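Local atomic coordinates of glycoside Hydrolase Family 43_12 (Metagenome, PDB entry 7JVH), a protein that probably hydrolyses glycosidic bonds in plant cell-wall polysaccharides such as xylan or arabinan, as a family 43 glycoside hydrolase from a gut microbial community. Residues T36-I41 with K442-T447; H436-I441 with T557-G562. All coordinates share one frame; numbering follows the deposited sequence.

Interactions 1 and 2 lie at the start and the end of one chain reversal: strand 433-437 leaves its sheet at interaction 2, and residues 438-441 carry the chain across to strand 442-451, which pairs with strand 28-37 in interaction 1. Interaction 2 lies within the C-terminal concanavalin A-like domain, and in interaction 1 a strand of that domain pairs with strand 28-37 from near the N terminus. The contacts are in different sheets, with centres about 11 Å apart. They also touch directly. Tyr443 OH lies 3.4 Å from Val561 CB, its ring atom CE2 3.4 Å from Gln438 CD, and Asp39 OD2 3.2 Å from His440 CB. Arg323 binds both Asp39 and Gln439 O, tying this region to the family 43 catalytic domain.

Interaction 1 of 2, residues T36-I41 with K442-T447; sequences TGEDDI and KYTAQT
Lys442 stretches its side chain to the carboxylate of Asp40, and its NZ forms a salt bridge with Asp40 OD1 (2.9 Å) on the syn lone pair, with a weaker bond to OD2 of the same residue. Fully extended beyond CG, the methylene chain runs past the carbonyl of Glu38, where Lys442 CB comes within 3.2 Å of Glu38 O. The backbone of Lys442 is held as well: its N gives a nearly straight bond (168°) to Asp39 OD1, 2.8 Å away, met on the syn side but somewhat out of the carboxylate plane. The other oxygen of Asp39 forms a salt bridge with Arg323, which probably helps keep this carboxylate ionised.

On the face of the sheet that carries Thr36, Thr444 OG1 donates to Glu38 OE1 at 2.6 Å, again from the syn side and 28° out of plane. With CG beside the backbone N (chi1 -53°), the Glu38 side chain reaches across to this hydroxyl, which also bonds to Thr520 on the neighbouring strand.

Beneath these side chains runs a short ladder. Thr36 and Thr444 form a hydrogen-bonded pair, Thr36 N to Thr444 O 2.9 Å and Thr444 N to Thr36 O 3.0 Å, while Glu38 N continues it to Lys442 O. Between them Gly37 and Tyr443 make a non-hydrogen-bonded pair, where Tyr443 CA approaches Thr36 O at 3.3 Å in a CA-H...O contact. The Tyr443 ring packs instead on Tyr35 and Val519. This is antiparallel pairing within a concanavalin A-like beta-sandwich, whose sheet here takes in strand 28-37 from near the N terminus of the chain.

Interaction 2 of 2, residues H436-I441 with T557-G562; sequences HRQQHI and TGALVG
An edge of the six-stranded sheet in the concanavalin A-like beta-sandwich is formed where strand 433-437 pairs antiparallel with strand 560-566. His436 and Val561 make the hydrogen-bonded pair, with His436 N to Val561 O at 2.7 Å and a nearly straight return bond (173°) from Val561 N to His436 O. Next to it Arg437 and Leu560 form a non-hydrogen-bonded pair. Their side chains lie alongside each other, and Leu560 CD2 rests 3.8 Å from Arg437 CA, while the Arg437 side chain goes on to donate from NE to Cys60 O.

Beyond the strand, Gln438 N bonds to Ala559 O at 3.0 Å, and a water donates to both Gln438 O and Ala559 O. Gln438, extended beyond CG, passes Ala559, its OE1 3.2 Å from Ala559 CB. The two ends of its amide are used in different ways: OE1 hydrogen-bonds with Tyr526 OH, and NE2 donates to His440 O, fixing the rotation of the flat group. Replacing Gln438 by alanine removes the whole amide, and would probably leave Tyr526 OH and His440 O without these partners and open a gap beside Ala559 CB. At the end of the strand, with its ring swung to the far side from the backbone N (chi1 -174°), His436 ND1 donates to the carbonyl of the next residue, Arg437 O, at 2.7 Å, the acceptor lying 19° out of the imidazole plane.

Interaction 1 of 2, residues T36-I41 with K442-T447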
# COMPACT_ATOMS: atom_id res chain seq x y z
N THR A 36 -4.72 -17.77 -2.47
CA THR A 36 -3.54 -18.56 -2.80
C THR A 36 -2.73 -17.88 -3.89
O THR A 36 -3.21 -17.72 -5.01
CB THR A 36 -3.92 -20.02 -3.26
OG1 THR A 36 -4.54 -20.72 -2.18
CG2 THR A 36 -2.69 -20.80 -3.73
N GLY A 37 -1.49 -17.49 -3.54
CA GLY A 37 -0.54 -16.91 -4.48
C GLY A 37 0.17 -18.03 -5.21
O GLY A 37 0.47 -19.06 -4.61
N GLU A 38 0.43 -17.82 -6.51
CA GLU A 38 0.93 -18.86 -7.42
C GLU A 38 1.84 -18.23 -8.48
O GLU A 38 1.70 -18.51 -9.67
CB GLU A 38 -0.22 -19.60 -8.14
CG GLU A 38 -1.32 -20.19 -7.27
CD GLU A 38 -2.64 -20.38 -8.04
OE1 GLU A 38 -3.16 -19.44 -8.66
OE2 GLU A 38 -3.20 -21.50 -8.00
N ASP A 39 2.78 -17.39 -8.04
CA ASP A 39 3.72 -16.75 -8.95
C ASP A 39 4.87 -17.66 -9.37
O ASP A 39 5.41 -18.44 -8.56
CB ASP A 39 4.26 -15.45 -8.35
CG ASP A 39 3.30 -14.28 -8.53
OD1 ASP A 39 2.46 -14.33 -9.49
OD2 ASP A 39 3.40 -13.31 -7.72
N ASP A 40 5.21 -17.57 -10.66
CA ASP A 40 6.27 -18.33 -11.29
C ASP A 40 7.63 -18.12 -10.60
O ASP A 40 8.36 -19.09 -10.36
CB ASP A 40 6.39 -17.91 -12.76
CG ASP A 40 5.16 -18.23 -13.57
OD1 ASP A 40 4.31 -19.04 -13.13
OD2 ASP A 40 5.03 -17.68 -14.68
N ILE A 41 7.95 -16.87 -10.29
CA ILE A 41 9.26 -16.47 -9.80
C ILE A 41 9.68 -17.22 -8.52
O ILE A 41 10.85 -17.57 -8.36
CB ILE A 41 9.35 -14.93 -9.59
CG1 ILE A 41 10.81 -14.46 -9.52
CG2 ILE A 41 8.61 -14.50 -8.33
CD1 ILE A 41 11.51 -14.52 -10.86
N LYS A 442 -0.21 -13.94 -10.40
CA LYS A 442 -1.00 -15.17 -10.55
C LYS A 442 -1.56 -15.59 -9.20
O LYS A 442 -0.81 -15.87 -8.29
CB LYS A 442 -0.15 -16.30 -11.10
CG LYS A 442 0.11 -16.22 -12.59
CD LYS A 442 1.01 -17.37 -13.02
CE LYS A 442 1.21 -17.34 -14.53
NZ LYS A 442 2.12 -18.45 -14.95
N TYR A 443 -2.89 -15.60 -9.08
CA TYR A 443 -3.54 -16.01 -7.86
C TYR A 443 -4.89 -16.69 -8.13
O TYR A 443 -5.42 -16.65 -9.24
CB TYR A 443 -3.67 -14.86 -6.83
CG TYR A 443 -4.87 -13.95 -6.99
CD1 TYR A 443 -6.07 -14.23 -6.33
CD2 TYR A 443 -4.81 -12.80 -7.78
CE1 TYR A 443 -7.17 -13.41 -6.47
CE2 TYR A 443 -5.90 -11.96 -7.90
CZ TYR A 443 -7.07 -12.28 -7.25
OH TYR A 443 -8.17 -11.44 -7.40
N THR A 444 -5.38 -17.36 -7.09
CA THR A 444 -6.62 -18.09 -7.08
C THR A 444 -7.19 -17.82 -5.72
O THR A 444 -6.49 -17.91 -4.72
CB THR A 444 -6.40 -19.61 -7.29
OG1 THR A 444 -5.77 -19.84 -8.55
CG2 THR A 444 -7.72 -20.38 -7.26
N ALA A 445 -8.48 -17.46 -5.68
CA ALA A 445 -9.17 -17.14 -4.45
C ALA A 445 -10.57 -17.68 -4.53
O ALA A 445 -11.13 -17.83 -5.62
CB ALA A 445 -9.18 -15.63 -4.26
N GLN A 446 -11.14 -17.96 -3.36
CA GLN A 446 -12.54 -18.31 -3.26
C GLN A 446 -13.15 -17.88 -1.94
O GLN A 446 -12.45 -17.72 -0.94
CB GLN A 446 -12.71 -19.81 -3.43
CG GLN A 446 -11.81 -20.63 -2.54
CD GLN A 446 -12.35 -22.01 -2.30
OE1 GLN A 446 -11.87 -22.97 -2.89
NE2 GLN A 446 -13.34 -22.11 -1.43
N THR A 447 -14.47 -17.68 -1.94
CA THR A 447 -15.22 -17.35 -0.74
C THR A 447 -16.47 -18.22 -0.69
O THR A 447 -17.02 -18.61 -1.72
CB THR A 447 -15.58 -15.84 -0.68
OG1 THR A 447 -16.04 -15.51 0.63
CG2 THR A 447 -16.65 -15.45 -1.71

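Interaction 2 of 2, residues H436-I441 with T557-G562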
# COMPACT_ATOMS: atom_id res chain seq x y z
N HIS A 436 -8.76 -7.74 0.40
CA HIS A 436 -7.44 -8.27 0.59
C HIS A 436 -6.66 -7.82 -0.64
O HIS A 436 -7.16 -7.96 -1.76
CB HIS A 436 -7.50 -9.79 0.66
CG HIS A 436 -6.19 -10.44 1.00
ND1 HIS A 436 -5.14 -10.50 0.12
CD2 HIS A 436 -5.77 -11.06 2.14
CE1 HIS A 436 -4.13 -11.13 0.69
NE2 HIS A 436 -4.49 -11.47 1.92
N ARG A 437 -5.46 -7.28 -0.42
CA ARG A 437 -4.61 -6.84 -1.51
C ARG A 437 -4.24 -8.00 -2.41
O ARG A 437 -4.02 -9.12 -1.94
CB ARG A 437 -3.33 -6.21 -0.94
CG ARG A 437 -3.55 -4.90 -0.20
CD ARG A 437 -2.33 -4.58 0.62
NE ARG A 437 -2.34 -3.32 1.35
CZ ARG A 437 -3.02 -3.09 2.47
NH1 ARG A 437 -3.82 -4.01 3.00
NH2 ARG A 437 -2.93 -1.92 3.07
N GLN A 438 -4.19 -7.74 -3.72
CA GLN A 438 -3.64 -8.68 -4.69
C GLN A 438 -2.13 -8.65 -4.50
O GLN A 438 -1.45 -7.67 -4.87
CB GLN A 438 -4.03 -8.32 -6.11
CG GLN A 438 -3.44 -9.23 -7.16
CD GLN A 438 -4.13 -9.16 -8.52
OE1 GLN A 438 -5.15 -8.50 -8.68
NE2 GLN A 438 -3.58 -9.86 -9.50
N GLN A 439 -1.59 -9.74 -3.92
CA GLN A 439 -0.18 -9.83 -3.58
C GLN A 439 0.66 -10.51 -4.65
O GLN A 439 1.88 -10.55 -4.54
CB GLN A 439 -0.00 -10.53 -2.23
CG GLN A 439 -0.47 -9.66 -1.07
CD GLN A 439 -0.20 -10.30 0.27
OE1 GLN A 439 -0.85 -11.26 0.63
NE2 GLN A 439 0.73 -9.74 1.02
N HIS A 440 0.00 -11.02 -5.69
CA HIS A 440 0.64 -11.80 -6.75
C HIS A 440 0.01 -11.48 -8.09
O HIS A 440 -1.18 -11.09 -8.17
CB HIS A 440 0.42 -13.31 -6.49
CG HIS A 440 0.93 -13.76 -5.17
ND1 HIS A 440 0.22 -13.58 -4.00
CD2 HIS A 440 2.08 -14.39 -4.82
CE1 HIS A 440 0.92 -14.08 -2.99
NE2 HIS A 440 2.04 -14.58 -3.46
N ILE A 441 0.80 -11.71 -9.15
CA ILE A 441 0.30 -11.58 -10.53
C ILE A 441 -0.63 -12.75 -10.83
O ILE A 441 -1.69 -12.58 -11.42
CB ILE A 441 1.45 -11.56 -11.55
CG1 ILE A 441 2.47 -10.47 -11.20
CG2 ILE A 441 0.90 -11.29 -12.94
CD1 ILE A 441 3.71 -10.52 -12.06
N THR A 557 -2.46 2.78 -6.67
CA THR A 557 -2.87 1.58 -5.92
C THR A 557 -2.90 0.28 -6.71
O THR A 557 -3.07 0.27 -7.92
CB THR A 557 -4.27 1.76 -5.33
OG1 THR A 557 -5.20 2.07 -6.40
CG2 THR A 557 -4.24 2.83 -4.26
N GLY A 558 -2.75 -0.83 -5.97
CA GLY A 558 -2.87 -2.16 -6.53
C GLY A 558 -4.31 -2.69 -6.44
O GLY A 558 -5.09 -2.23 -5.65
N ALA A 559 -4.61 -3.70 -7.24
CA ALA A 559 -5.90 -4.37 -7.22
C ALA A 559 -6.16 -5.04 -5.88
O ALA A 559 -5.22 -5.32 -5.12
CB ALA A 559 -6.00 -5.39 -8.35
N LEU A 560 -7.44 -5.28 -5.61
CA LEU A 560 -7.92 -5.89 -4.38
C LEU A 560 -8.84 -7.04 -4.75
O LEU A 560 -9.43 -7.04 -5.82
CB LEU A 560 -8.69 -4.86 -3.55
CG LEU A 560 -7.95 -3.56 -3.22
CD1 LEU A 560 -8.92 -2.51 -2.71
CD2 LEU A 560 -6.84 -3.78 -2.19
N VAL A 561 -8.97 -8.01 -3.85
CA VAL A 561 -9.93 -9.07 -3.97
C VAL A 561 -10.63 -9.18 -2.63
O VAL A 561 -10.01 -9.06 -1.58
CB VAL A 561 -9.26 -10.41 -4.39
CG1 VAL A 561 -8.33 -10.95 -3.31
CG2 VAL A 561 -10.31 -11.45 -4.76
N GLY A 562 -11.95 -9.39 -2.66
CA GLY A 562 -12.71 -9.47 -1.44
C GLY A 562 -14.17 -9.86 -1.65
O GLY A 562 -14.57 -10.21 -2.75
O HOH W 1 -2.50 -4.81 -4.06